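Eukaryotic translation initiation factor 2A (Schizosaccharomyces pombe, PDB 3WJ9) probably directs methionyl-tRNAi to 40S ribosomal subunits in a codon-dependent manner for a few specific mRNAs, and is seen here through its beta-propeller portion. Local coordinates at residues A[128-133]-A[139-144]; A[162-167]-A[202-207]; A[169-174]-A[179-184]; A[195-200]-A[227-232]. All blocks are in the same frame, centred on the assembly; numbering follows the deposited sequence.

Interaction 1: A[128-133]-A[139-144]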
loop_
_atom_site.group_PDB
_atom_site.type_symbol
_atom_site.label_atom_id
_atom_site.label_comp_id
_atom_site.label_asym_id
_atom_site.label_seq_id
_atom_site.Cartn_x
_atom_site.Cartn_y
_atom_site.Cartn_z
ATOM N N TRP A 128 -1.043 0.306 12.013
ATOM C CA TRP A 128 -0.097 -0.063 13.057
ATOM C C TRP A 128 1.236 0.671 12.909
ATOM O O TRP A 128 1.773 1.196 13.883
ATOM C CB TRP A 128 0.130 -1.580 13.048
ATOM C CG TRP A 128 0.813 -2.082 11.812
ATOM C CD1 TRP A 128 0.234 -2.347 10.608
ATOM C CD2 TRP A 128 2.205 -2.367 11.659
ATOM N NE1 TRP A 128 1.178 -2.783 9.714
ATOM C CE2 TRP A 128 2.406 -2.804 10.338
ATOM C CE3 TRP A 128 3.313 -2.296 12.512
ATOM C CZ2 TRP A 128 3.652 -3.170 9.844
ATOM C CZ3 TRP A 128 4.555 -2.659 12.027
ATOM C CH2 TRP A 128 4.715 -3.090 10.705
ATOM N N ASN A 129 1.751 0.730 11.686
ATOM C CA ASN A 129 3.100 1.230 11.446
ATOM C C ASN A 129 3.208 2.747 11.528
ATOM O O ASN A 129 2.208 3.460 11.437
ATOM C CB ASN A 129 3.596 0.759 10.075
ATOM C CG ASN A 129 5.110 0.769 9.964
ATOM O OD1 ASN A 129 5.797 1.453 10.723
ATOM N ND2 ASN A 129 5.638 0.013 9.010
ATOM N N LEU A 130 4.432 3.231 11.712
ATOM C CA LEU A 130 4.720 4.649 11.577
ATOM C C LEU A 130 4.647 5.032 10.110
ATOM O O LEU A 130 5.042 4.256 9.242
ATOM C CB LEU A 130 6.104 4.985 12.136
ATOM C CG LEU A 130 6.384 4.683 13.605
ATOM C CD1 LEU A 130 7.875 4.767 13.888
ATOM C CD2 LEU A 130 5.618 5.675 14.448
ATOM N N GLN A 131 4.132 6.223 9.831
ATOM C CA GLN A 131 4.194 6.760 8.481
ATOM C C GLN A 131 5.497 7.533 8.349
ATOM O O GLN A 131 6.097 7.919 9.351
ATOM C CB GLN A 131 2.992 7.654 8.179
ATOM C CG GLN A 131 1.651 6.984 8.424
ATOM C CD GLN A 131 0.484 7.817 7.935
ATOM O OE1 GLN A 131 0.648 8.716 7.111
ATOM N NE2 GLN A 131 -0.704 7.531 8.455
ATOM N N TYR A 132 5.944 7.745 7.118
ATOM C CA TYR A 132 7.208 8.429 6.890
ATOM C C TYR A 132 7.100 9.474 5.794
ATOM O O TYR A 132 6.178 9.448 4.980
ATOM C CB TYR A 132 8.306 7.431 6.516
ATOM C CG TYR A 132 8.747 6.500 7.624
ATOM C CD1 TYR A 132 7.981 5.398 7.986
ATOM C CD2 TYR A 132 9.940 6.718 8.299
ATOM C CE1 TYR A 132 8.386 4.547 8.996
ATOM C CE2 TYR A 132 10.353 5.871 9.311
ATOM C CZ TYR A 132 9.574 4.787 9.655
ATOM O OH TYR A 132 9.981 3.942 10.661
ATOM N N THR A 133 8.056 10.396 5.784
ATOM C CA THR A 133 8.241 11.296 4.658
ATOM C C THR A 133 9.059 10.553 3.608
ATOM O O THR A 133 9.660 9.524 3.910
ATOM C CB THR A 133 8.948 12.596 5.075
ATOM O OG1 THR A 133 10.211 12.284 5.676
ATOM C CG2 THR A 133 8.097 13.355 6.079
ATOM N N ALA A 139 9.030 10.718 11.041
ATOM C CA ALA A 139 8.097 9.624 11.291
ATOM C C ALA A 139 6.881 10.137 12.053
ATOM O O ALA A 139 6.935 11.205 12.658
ATOM C CB ALA A 139 8.779 8.505 12.060
ATOM N N ALA A 140 5.789 9.379 12.031
ATOM C CA ALA A 140 4.545 9.851 12.630
ATOM C C ALA A 140 3.749 8.752 13.329
ATOM O O ALA A 140 3.416 7.728 12.731
ATOM C CB ALA A 140 3.685 10.522 11.571
ATOM N N ARG A 141 3.443 8.991 14.600
ATOM C CA ARG A 141 2.644 8.082 15.415
ATOM C C ARG A 141 1.288 8.727 15.695
ATOM O O ARG A 141 1.136 9.940 15.551
ATOM C CB ARG A 141 3.380 7.756 16.720
ATOM C CG ARG A 141 2.753 6.675 17.594
ATOM C CD ARG A 141 3.312 6.766 19.008
ATOM N NE ARG A 141 2.785 5.740 19.904
ATOM C CZ ARG A 141 3.048 5.691 21.207
ATOM N NH1 ARG A 141 3.823 6.613 21.761
ATOM N NH2 ARG A 141 2.532 4.727 21.956
ATOM N N LEU A 142 0.304 7.925 16.088
ATOM C CA LEU A 142 -1.025 8.452 16.370
ATOM C C LEU A 142 -1.471 8.196 17.801
ATOM O O LEU A 142 -1.641 7.052 18.221
ATOM C CB LEU A 142 -2.044 7.855 15.406
ATOM C CG LEU A 142 -3.495 8.226 15.697
ATOM C CD1 LEU A 142 -3.721 9.727 15.559
ATOM C CD2 LEU A 142 -4.390 7.449 14.764
ATOM N N VAL A 143 -1.668 9.276 18.543
ATOM C CA VAL A 143 -2.192 9.188 19.892
ATOM C C VAL A 143 -3.602 9.752 19.875
ATOM O O VAL A 143 -3.941 10.560 19.001
ATOM C CB VAL A 143 -1.302 9.951 20.897
ATOM C CG1 VAL A 143 -1.591 9.503 22.321
ATOM C CG2 VAL A 143 0.161 9.712 20.568
ATOM N N THR A 144 -4.438 9.283 20.795
ATOM C CA THR A 144 -5.738 9.903 21.025
ATOM C C THR A 144 -5.557 11.400 21.057
ATOM O O THR A 144 -4.647 11.886 21.788
ATOM C CB THR A 144 -6.352 9.486 22.372
ATOM O OG1 THR A 144 -5.336 9.537 23.385
ATOM C CG2 THR A 144 -6.903 8.066 22.313
#
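Gln-131 and Ala-140 pair across the short antiparallel ladder that opens a blade of the beta-propeller, where the brief strand 131-132 lies against the longer strand 138-143. Both bonds of this hydrogen-bonded pair are weak. Gln-131 N reaches Ala-140 O at 3.3 Å with a fairly straight N-H (158°), whereas the return bond from Ala-140 N to Gln-131 O, at 3.1 Å, is bent to 129°. One residue on, Tyr-132 and Ala-139 form a non-hydrogen-bonded pair whose side chains share a face of the sheet: Ala-139 CB sits over one face of the phenol ring, 4.1 Å from Tyr-132 CE2. Leu-130, just before the strand, also reaches across. With CG anti to its carbonyl carbon (chi1 -59°), its branched end swings back to the partner strand, CD2 lying 3.5 Å from Ala-140 O and 3.8 Å from Arg-141 CB, while CD1 approaches Ala-139 CB at 4.3 Å. Arg-141 comes nearest the leucine with CB, while its extended chain leads away to a cation-pi contact with Phe-120. The Gln-131 amide also leaves the ladder, taking the N-H of Leu-173 on OE1 and giving NE2 to Phe-171 O, so that both ends of the amide are bonded to the next blade. The hairpin thus lies between two neighbouring blades: Leu-130 and Tyr-132 rest on Val-108 of strand 106-110, Ala-140 and Gln-131 turn to strand 170-173, and strand 146-151 continues the sheet beyond strand 138-143.

Interaction 2: A[162-167]-A[202-207]; sequences KLRVEG and NFNSPL
The ring of Phe-203 presents its edge to Leu-163, whose CD1 lies close to the ring plane and 3.9 Å from Phe-203 CD1. The two side chains meet at a slant, and the leucine puts a single methyl against the ring. Each makes its own move to bring this about: Phe-203 already leaves its backbone toward the other segment, with CG anti to the carbonyl carbon (chi1 -59°), whereas the leucine starts off to one side and closes the gap with its branched end. The same ring corner is shared with backbone, for Lys-162 O approaches Phe-203 CD1 at 3.9 Å from an oblique direction. Further out, Arg-164 and Asn-204 make a looser pair. Their flat ends are inclined by 51°, and the nearest atoms, Arg-164 NH2 and Asn-204 ND2, stand 3.9 Å apart. Both nitrogens are donors, so this is proximity between exposed polar groups, with no hydrogen bond joining the two segments. Beside the contact, Leu-163 also touches Val-147, and Val-165 and Pro-206 both pack near the hydroxyl end of Tyr-198. The arrangement belongs to the outer rim of a beta-propeller, where the connection leaving the outermost strand of one blade, 161-162, packs against the turn that joins the last two strands, 193-199 and 206-212, of the next.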
loop_
_atom_site.group_PDB
_atom_site.type_symbol
_atom_site.label_atom_id
_atom_site.label_comp_id
_atom_site.label_asym_id
_atom_site.label_seq_id
_atom_site.Cartn_x
_atom_site.Cartn_y
_atom_site.Cartn_z
ATOM N N LYS A 162 4.504 18.104 17.730
ATOM C CA LYS A 162 3.179 17.566 18.015
ATOM C C LYS A 162 2.125 18.393 17.287
ATOM O O LYS A 162 2.396 19.518 16.876
ATOM C CB LYS A 162 2.906 17.562 19.522
ATOM C CG LYS A 162 4.041 16.999 20.365
ATOM C CD LYS A 162 3.746 17.119 21.851
ATOM C CE LYS A 162 4.976 16.810 22.685
ATOM N NZ LYS A 162 6.004 17.878 22.558
ATOM N N LEU A 163 0.923 17.846 17.123
ATOM C CA LEU A 163 -0.127 18.582 16.425
ATOM C C LEU A 163 -1.185 19.119 17.383
ATOM O O LEU A 163 -1.588 18.446 18.331
ATOM C CB LEU A 163 -0.788 17.713 15.352
ATOM C CG LEU A 163 -1.544 18.534 14.303
ATOM C CD1 LEU A 163 -0.617 19.573 13.690
ATOM C CD2 LEU A 163 -2.139 17.648 13.222
ATOM N N ARG A 164 -1.634 20.338 17.104
ATOM C CA ARG A 164 -2.541 21.076 17.974
ATOM C C ARG A 164 -3.929 20.455 18.110
ATOM O O ARG A 164 -4.423 20.269 19.224
ATOM C CB ARG A 164 -2.697 22.510 17.461
ATOM C CG ARG A 164 -1.403 23.297 17.373
ATOM C CD ARG A 164 -0.820 23.595 18.743
ATOM N NE ARG A 164 0.424 24.350 18.636
ATOM C CZ ARG A 164 0.489 25.672 18.514
ATOM N NH1 ARG A 164 -0.623 26.393 18.485
ATOM N NH2 ARG A 164 1.666 26.274 18.422
ATOM N N VAL A 165 -4.553 20.150 16.977
ATOM C CA VAL A 165 -5.977 19.812 16.946
ATOM C C VAL A 165 -6.348 18.609 17.820
ATOM O O VAL A 165 -5.517 17.737 18.091
ATOM C CB VAL A 165 -6.454 19.557 15.499
ATOM C CG1 VAL A 165 -5.976 20.676 14.585
ATOM C CG2 VAL A 165 -5.952 18.214 14.994
ATOM N N GLU A 166 -7.605 18.581 18.257
ATOM C CA GLU A 166 -8.074 17.608 19.239
ATOM C C GLU A 166 -9.091 16.639 18.636
ATOM O O GLU A 166 -9.804 16.980 17.690
ATOM C CB GLU A 166 -8.680 18.344 20.444
ATOM C CG GLU A 166 -9.451 17.477 21.436
ATOM C CD GLU A 166 -9.561 18.108 22.813
ATOM O OE1 GLU A 166 -8.960 19.182 23.028
ATOM O OE2 GLU A 166 -10.264 17.537 23.677
ATOM N N GLY A 167 -9.142 15.428 19.184
ATOM C CA GLY A 167 -10.128 14.448 18.781
ATOM C C GLY A 167 -9.820 13.838 17.431
ATOM O O GLY A 167 -10.720 13.590 16.639
ATOM N N ASN A 202 4.615 24.756 9.075
ATOM C CA ASN A 202 3.539 25.515 9.667
ATOM C C ASN A 202 2.559 24.609 10.380
ATOM O O ASN A 202 1.649 24.046 9.777
ATOM C CB ASN A 202 2.812 26.333 8.598
ATOM C CG ASN A 202 3.736 26.796 7.489
ATOM O OD1 ASN A 202 4.937 26.971 7.697
ATOM N ND2 ASN A 202 3.180 26.994 6.300
ATOM N N PHE A 203 2.744 24.512 11.688
ATOM C CA PHE A 203 1.735 23.977 12.595
ATOM C C PHE A 203 0.743 25.084 12.917
ATOM O O PHE A 203 -0.453 24.845 13.101
ATOM C CB PHE A 203 2.374 23.440 13.882
ATOM C CG PHE A 203 3.392 22.352 13.654
ATOM C CD1 PHE A 203 2.998 21.061 13.350
ATOM C CD2 PHE A 203 4.745 22.623 13.764
ATOM C CE1 PHE A 203 3.935 20.061 13.144
ATOM C CE2 PHE A 203 5.687 21.630 13.565
ATOM C CZ PHE A 203 5.280 20.345 13.250
ATOM N N ASN A 204 1.267 26.302 12.968
ATOM C CA ASN A 204 0.502 27.464 13.377
ATOM C C ASN A 204 -0.594 27.768 12.361
ATOM O O ASN A 204 -1.731 28.083 12.709
ATOM C CB ASN A 204 1.423 28.661 13.504
ATOM C CG ASN A 204 2.842 28.267 13.885
ATOM O OD1 ASN A 204 3.789 28.625 13.190
ATOM N ND2 ASN A 204 2.995 27.522 14.977
ATOM N N SER A 205 -0.259 27.609 11.088
ATOM C CA SER A 205 -1.139 28.047 10.013
ATOM C C SER A 205 -1.684 26.879 9.194
ATOM O O SER A 205 -0.973 26.323 8.354
ATOM C CB SER A 205 -0.389 29.020 9.105
ATOM O OG SER A 205 0.070 30.128 9.859
ATOM N N PRO A 206 -2.947 26.502 9.442
ATOM C CA PRO A 206 -3.625 25.463 8.659
ATOM C C PRO A 206 -3.628 25.800 7.175
ATOM O O PRO A 206 -3.485 26.965 6.806
ATOM C CB PRO A 206 -5.048 25.467 9.223
ATOM C CG PRO A 206 -4.912 26.018 10.591
ATOM C CD PRO A 206 -3.799 27.018 10.527
ATOM N N LEU A 207 -3.781 24.790 6.331
ATOM C CA LEU A 207 -3.850 25.020 4.898
ATOM C C LEU A 207 -5.253 24.696 4.401
ATOM O O LEU A 207 -5.655 25.122 3.322
ATOM C CB LEU A 207 -2.793 24.192 4.165
ATOM C CG LEU A 207 -1.348 24.436 4.611
ATOM C CD1 LEU A 207 -0.357 23.739 3.690
ATOM C CD2 LEU A 207 -1.039 25.925 4.697
#

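Interaction 3: A[169-174]-A[179-184]; sequences SDFALS and HAVAVF
Phe-171 and Val-183 face each other as a non-hydrogen-bonded pair in the hairpin of strands 170-173 and 180-185, and the phenylalanine can be followed outward from there. Its CB rests 3.6 Å from Ala-182 O and 4.0 Å from Val-183 CG1. At the next step CG lies between the backbone N and the carbonyl carbon (chi1 79°), which carries the ring away from the partner strand and along its own. CD2 is the ring atom that still looks back, with Val-181 CG1 at the ring edge, 4.4 Å from it. Farther along the same side CE2 meets Leu-173 CD1, which lies in the ring plane at 3.5 Å. The far part of the ring abandons the hairpin and packs on Ala-140 and Leu-142 of the preceding blade. Leu-173 and Val-181, the following non-hydrogen-bonded pair, point the same way and lie side by side, with CD1 of the leucine 4.0 Å from CG1 of the valine. Between these apolar pairs Ala-172 and Ala-182 exchange two backbone bonds, Ala-172 N to Ala-182 O at 2.6 Å and Ala-182 N to Ala-172 O at 2.8 Å. Their small side chains emerge on the other face, against Phe-220 and, for Ala-182, also Trp-222 of the following blade. Near the open end Ser-169 N bonds Phe-184 O at 3.0 Å. The two strands, nearly antiparallel (163°), are the inner hairpin of a beta-propeller blade, here with Phe-171 and Leu-173 turned to the preceding blade and the two alanines to the following one.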
loop_
_atom_site.group_PDB
_atom_site.type_symbol
_atom_site.label_atom_id
_atom_site.label_comp_id
_atom_site.label_asym_id
_atom_site.label_seq_id
_atom_site.Cartn_x
_atom_site.Cartn_y
_atom_site.Cartn_z
ATOM N N SER A 169 -9.101 11.007 14.869
ATOM C CA SER A 169 -9.318 9.562 14.683
ATOM C C SER A 169 -8.323 8.855 13.737
ATOM O O SER A 169 -7.788 7.799 14.071
ATOM C CB SER A 169 -10.750 9.296 14.217
ATOM O OG SER A 169 -10.883 7.982 13.705
ATOM N N ASP A 170 -8.084 9.448 12.569
ATOM C CA ASP A 170 -7.052 9.009 11.624
ATOM C C ASP A 170 -6.345 10.167 10.914
ATOM O O ASP A 170 -6.847 11.289 10.879
ATOM C CB ASP A 170 -7.657 8.077 10.571
ATOM C CG ASP A 170 -8.513 6.987 11.177
ATOM O OD1 ASP A 170 -8.267 6.626 12.347
ATOM O OD2 ASP A 170 -9.429 6.489 10.485
ATOM N N PHE A 171 -5.179 9.874 10.342
ATOM C CA PHE A 171 -4.361 10.865 9.641
ATOM C C PHE A 171 -3.614 10.238 8.459
ATOM O O PHE A 171 -3.591 9.018 8.321
ATOM C CB PHE A 171 -3.358 11.497 10.607
ATOM C CG PHE A 171 -2.159 10.632 10.871
ATOM C CD1 PHE A 171 -2.287 9.462 11.595
ATOM C CD2 PHE A 171 -0.908 10.983 10.391
ATOM C CE1 PHE A 171 -1.194 8.654 11.836
ATOM C CE2 PHE A 171 0.190 10.180 10.633
ATOM C CZ PHE A 171 0.047 9.013 11.357
ATOM N N ALA A 172 -3.002 11.071 7.620
ATOM C CA ALA A 172 -2.202 10.584 6.495
ATOM C C ALA A 172 -1.178 11.621 6.037
ATOM O O ALA A 172 -1.526 12.770 5.771
ATOM C CB ALA A 172 -3.104 10.188 5.331
ATOM N N LEU A 173 0.081 11.203 5.939
ATOM C CA LEU A 173 1.169 12.101 5.551
ATOM C C LEU A 173 1.168 12.408 4.055
ATOM O O LEU A 173 0.391 11.828 3.295
ATOM C CB LEU A 173 2.520 11.501 5.949
ATOM C CG LEU A 173 3.155 11.997 7.250
ATOM C CD1 LEU A 173 2.148 11.970 8.382
ATOM C CD2 LEU A 173 4.372 11.158 7.604
ATOM N N SER A 174 2.041 13.322 3.642
ATOM C CA SER A 174 2.197 13.662 2.231
ATOM C C SER A 174 3.536 13.161 1.696
ATOM O O SER A 174 4.572 13.343 2.337
ATOM C CB SER A 174 2.075 15.175 2.025
ATOM O OG SER A 174 2.383 15.543 0.691
ATOM N N HIS A 179 7.259 18.352 3.087
ATOM C CA HIS A 179 6.468 17.482 3.946
ATOM C C HIS A 179 5.190 18.156 4.436
ATOM O O HIS A 179 5.227 19.265 4.966
ATOM C CB HIS A 179 7.316 17.027 5.133
ATOM C CG HIS A 179 8.748 16.763 4.784
ATOM N ND1 HIS A 179 9.795 17.183 5.577
ATOM C CD2 HIS A 179 9.308 16.122 3.732
ATOM C CE1 HIS A 179 10.937 16.814 5.026
ATOM N NE2 HIS A 179 10.669 16.168 3.904
ATOM N N ALA A 180 4.062 17.479 4.252
ATOM C CA ALA A 180 2.771 17.990 4.698
ATOM C C ALA A 180 1.929 16.875 5.310
ATOM O O ALA A 180 2.222 15.694 5.131
ATOM C CB ALA A 180 2.029 18.645 3.546
ATOM N N VAL A 181 0.885 17.255 6.042
ATOM C CA VAL A 181 0.037 16.285 6.730
ATOM C C VAL A 181 -1.440 16.490 6.390
ATOM O O VAL A 181 -1.857 17.596 6.044
ATOM C CB VAL A 181 0.216 16.373 8.263
ATOM C CG1 VAL A 181 -0.270 15.098 8.939
ATOM C CG2 VAL A 181 1.668 16.635 8.614
ATOM N N ALA A 182 -2.215 15.411 6.476
ATOM C CA ALA A 182 -3.669 15.457 6.348
ATOM C C ALA A 182 -4.295 14.645 7.478
ATOM O O ALA A 182 -3.891 13.507 7.720
ATOM C CB ALA A 182 -4.105 14.924 5.003
ATOM N N VAL A 183 -5.269 15.231 8.173
ATOM C CA VAL A 183 -5.813 14.639 9.398
ATOM C C VAL A 183 -7.353 14.620 9.385
ATOM O O VAL A 183 -7.977 15.360 8.625
ATOM C CB VAL A 183 -5.304 15.408 10.647
ATOM C CG1 VAL A 183 -5.510 14.597 11.906
ATOM C CG2 VAL A 183 -3.828 15.757 10.501
ATOM N N PHE A 184 -7.962 13.775 10.217
ATOM C CA PHE A 184 -9.421 13.639 10.259
ATOM C C PHE A 184 -9.981 13.527 11.682
ATOM O O PHE A 184 -9.374 12.905 12.553
ATOM C CB PHE A 184 -9.855 12.421 9.437
ATOM C CG PHE A 184 -11.333 12.144 9.488
ATOM C CD1 PHE A 184 -12.216 12.886 8.725
ATOM C CD2 PHE A 184 -11.835 11.132 10.287
ATOM C CE1 PHE A 184 -13.572 12.634 8.763
ATOM C CE2 PHE A 184 -13.192 10.875 10.329
ATOM C CZ PHE A 184 -14.061 11.625 9.567
#

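Interaction 4: A[195-200]-A[227-232]; sequences VRTYSI and TSLLVL
Val-195 and Val-231 meet methyl to methyl, with CG2 of the first 4.0 Å from CG1 of the second, and they slide past each other in opposite directions instead of meeting head-on. Two different branches are used. CG2 of Val-195 is the methyl beside its backbone N, while CG1 of Val-231 is the one anti to N (chi1 -174°). Next to them Thr-197 offers its methyl, not its hydroxyl, and CG2 approaches Leu-229 CD2 at 4.3 Å. All four residues are buried, and all four CB atoms head for the opposite segment. The backbones behind them stay well apart, the CA atoms of Val-195 and Val-231 being 8.6 Å from each other, and no hydrogen bond joins the two segments. This is the face-to-face packing of adjacent blades in a beta-propeller: strand 193-199 is the third of its blade and strand 228-233 the second of the following one, so these two strands touch through side chains, without a backbone bond. In the second shell, Phe-184 packs its ring on Val-195 and Ala-182 its methyl on Leu-229, so the second strand of the first blade shares in the interface. Backbone bonds tie Val-195 and Thr-197 into their own sheet, Val-195 pairing with Lys-210 and Thr-197 with Leu-207 on the outermost strand. On the following blade, at the start of strand 228-233, Ser-228 N is held by Asn-223 OD1, and Ser-228 OG bonds Asn-299 OD1.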
loop_
_atom_site.group_PDB
_atom_site.type_symbol
_atom_site.label_atom_id
_atom_site.label_comp_id
_atom_site.label_asym_id
_atom_site.label_seq_id
_atom_site.Cartn_x
_atom_site.Cartn_y
_atom_site.Cartn_z
ATOM N N VAL A 195 -12.002 17.445 8.293
ATOM C CA VAL A 195 -10.742 17.101 7.645
ATOM C C VAL A 195 -9.832 18.327 7.620
ATOM O O VAL A 195 -10.289 19.441 7.370
ATOM C CB VAL A 195 -10.969 16.582 6.205
ATOM C CG1 VAL A 195 -9.651 16.436 5.458
ATOM C CG2 VAL A 195 -11.721 15.261 6.228
ATOM N N ARG A 196 -8.543 18.117 7.877
ATOM C CA ARG A 196 -7.594 19.217 8.019
ATOM C C ARG A 196 -6.244 18.933 7.351
ATOM O O ARG A 196 -5.753 17.806 7.381
ATOM C CB ARG A 196 -7.380 19.522 9.504
ATOM C CG ARG A 196 -7.313 20.996 9.800
ATOM C CD ARG A 196 -8.696 21.550 9.981
ATOM N NE ARG A 196 -9.333 21.088 11.204
ATOM C CZ ARG A 196 -9.107 21.630 12.392
ATOM N NH1 ARG A 196 -8.283 22.664 12.498
ATOM N NH2 ARG A 196 -9.718 21.159 13.468
ATOM N N THR A 197 -5.644 19.954 6.747
ATOM C CA THR A 197 -4.289 19.808 6.215
ATOM C C THR A 197 -3.346 20.837 6.832
ATOM O O THR A 197 -3.737 21.974 7.103
ATOM C CB THR A 197 -4.241 19.950 4.681
ATOM O OG1 THR A 197 -4.544 21.300 4.312
ATOM C CG2 THR A 197 -5.239 19.006 4.019
ATOM N N TYR A 198 -2.101 20.424 7.051
ATOM C CA TYR A 198 -1.081 21.290 7.631
ATOM C C TYR A 198 0.268 21.084 6.957
ATOM O O TYR A 198 0.639 19.957 6.627
ATOM C CB TYR A 198 -0.934 21.028 9.134
ATOM C CG TYR A 198 -2.020 21.623 10.000
ATOM C CD1 TYR A 198 -3.192 20.925 10.253
ATOM C CD2 TYR A 198 -1.857 22.867 10.594
ATOM C CE1 TYR A 198 -4.181 21.459 11.053
ATOM C CE2 TYR A 198 -2.841 23.407 11.400
ATOM C CZ TYR A 198 -4.003 22.700 11.622
ATOM O OH TYR A 198 -4.990 23.232 12.421
ATOM N N SER A 199 1.006 22.169 6.758
ATOM C CA SER A 199 2.413 22.062 6.398
ATOM C C SER A 199 3.190 21.767 7.674
ATOM O O SER A 199 2.857 22.294 8.738
ATOM C CB SER A 199 2.918 23.340 5.723
ATOM O OG SER A 199 4.284 23.223 5.362
ATOM N N ILE A 200 4.204 20.912 7.581
ATOM C CA ILE A 200 4.951 20.520 8.770
ATOM C C ILE A 200 5.738 21.708 9.345
ATOM O O ILE A 200 5.753 21.887 10.561
ATOM C CB ILE A 200 5.880 19.299 8.487
ATOM C CG1 ILE A 200 5.034 18.068 8.119
ATOM C CG2 ILE A 200 6.775 19.011 9.690
ATOM C CD1 ILE A 200 5.721 16.739 8.375
ATOM N N THR A 227 0.639 17.270 -3.629
ATOM C CA THR A 227 -0.062 18.521 -3.884
ATOM C C THR A 227 -1.572 18.358 -3.743
ATOM O O THR A 227 -2.241 19.193 -3.134
ATOM C CB THR A 227 0.259 19.063 -5.290
ATOM O OG1 THR A 227 -0.202 18.136 -6.279
ATOM C CG2 THR A 227 1.757 19.264 -5.452
ATOM N N SER A 228 -2.103 17.277 -4.305
ATOM C CA SER A 228 -3.543 17.044 -4.309
ATOM C C SER A 228 -3.927 15.890 -3.388
ATOM O O SER A 228 -3.097 15.044 -3.073
ATOM C CB SER A 228 -4.021 16.770 -5.732
ATOM O OG SER A 228 -3.748 17.873 -6.579
ATOM N N LEU A 229 -5.186 15.846 -2.959
ATOM C CA LEU A 229 -5.590 14.843 -1.978
ATOM C C LEU A 229 -7.067 14.456 -2.040
ATOM O O LEU A 229 -7.948 15.270 -1.751
ATOM C CB LEU A 229 -5.261 15.341 -0.571
ATOM C CG LEU A 229 -5.836 14.518 0.579
ATOM C CD1 LEU A 229 -5.207 13.134 0.631
ATOM C CD2 LEU A 229 -5.636 15.260 1.880
ATOM N N LEU A 230 -7.322 13.199 -2.392
ATOM C CA LEU A 230 -8.677 12.657 -2.420
ATOM C C LEU A 230 -9.157 12.271 -1.022
ATOM O O LEU A 230 -8.396 11.727 -0.220
ATOM C CB LEU A 230 -8.745 11.438 -3.339
ATOM C CG LEU A 230 -8.544 11.673 -4.834
ATOM C CD1 LEU A 230 -8.520 10.352 -5.580
ATOM C CD2 LEU A 230 -9.635 12.571 -5.386
ATOM N N VAL A 231 -10.426 12.553 -0.742
ATOM C CA VAL A 231 -11.028 12.249 0.553
ATOM C C VAL A 231 -12.326 11.464 0.363
ATOM O O VAL A 231 -13.152 11.816 -0.475
ATOM C CB VAL A 231 -11.314 13.535 1.358
ATOM C CG1 VAL A 231 -11.811 13.191 2.752
ATOM C CG2 VAL A 231 -10.065 14.407 1.440
ATOM N N LEU A 232 -12.507 10.400 1.139
ATOM C CA LEU A 232 -13.674 9.536 0.975
ATOM C C LEU A 232 -14.446 9.333 2.274
ATOM O O LEU A 232 -13.926 8.762 3.230
ATOM C CB LEU A 232 -13.250 8.177 0.416
ATOM C CG LEU A 232 -14.365 7.150 0.198
ATOM C CD1 LEU A 232 -15.334 7.621 -0.878
ATOM C CD2 LEU A 232 -13.785 5.788 -0.152
#

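How the interactions relate
Interactions 1 and 3 are equivalent hairpins of successive blades, with centres about 10 Å apart, both built on backbone hydrogen bonds; those of interaction 1 are weak and fewer. Interaction 4 is the most buried of the four and purely apolar, whereas interaction 2 is a surface contact at the rim, mixing one apolar touch with exposed polar groups. Interactions 2, 3 and 4 all reach the sheet of strands 170-173, 180-185, 193-199 and 206-212: Val-181 and Val-183 N-H groups bond Tyr-198 and Arg-196 carbonyls, tying interaction 3 to interaction 4, and Leu-163 CD2 packs on Val-183 CG2, linking interaction 2 to 3. Within blades hydrogen bonds prevail; between them side chains do most of the joining.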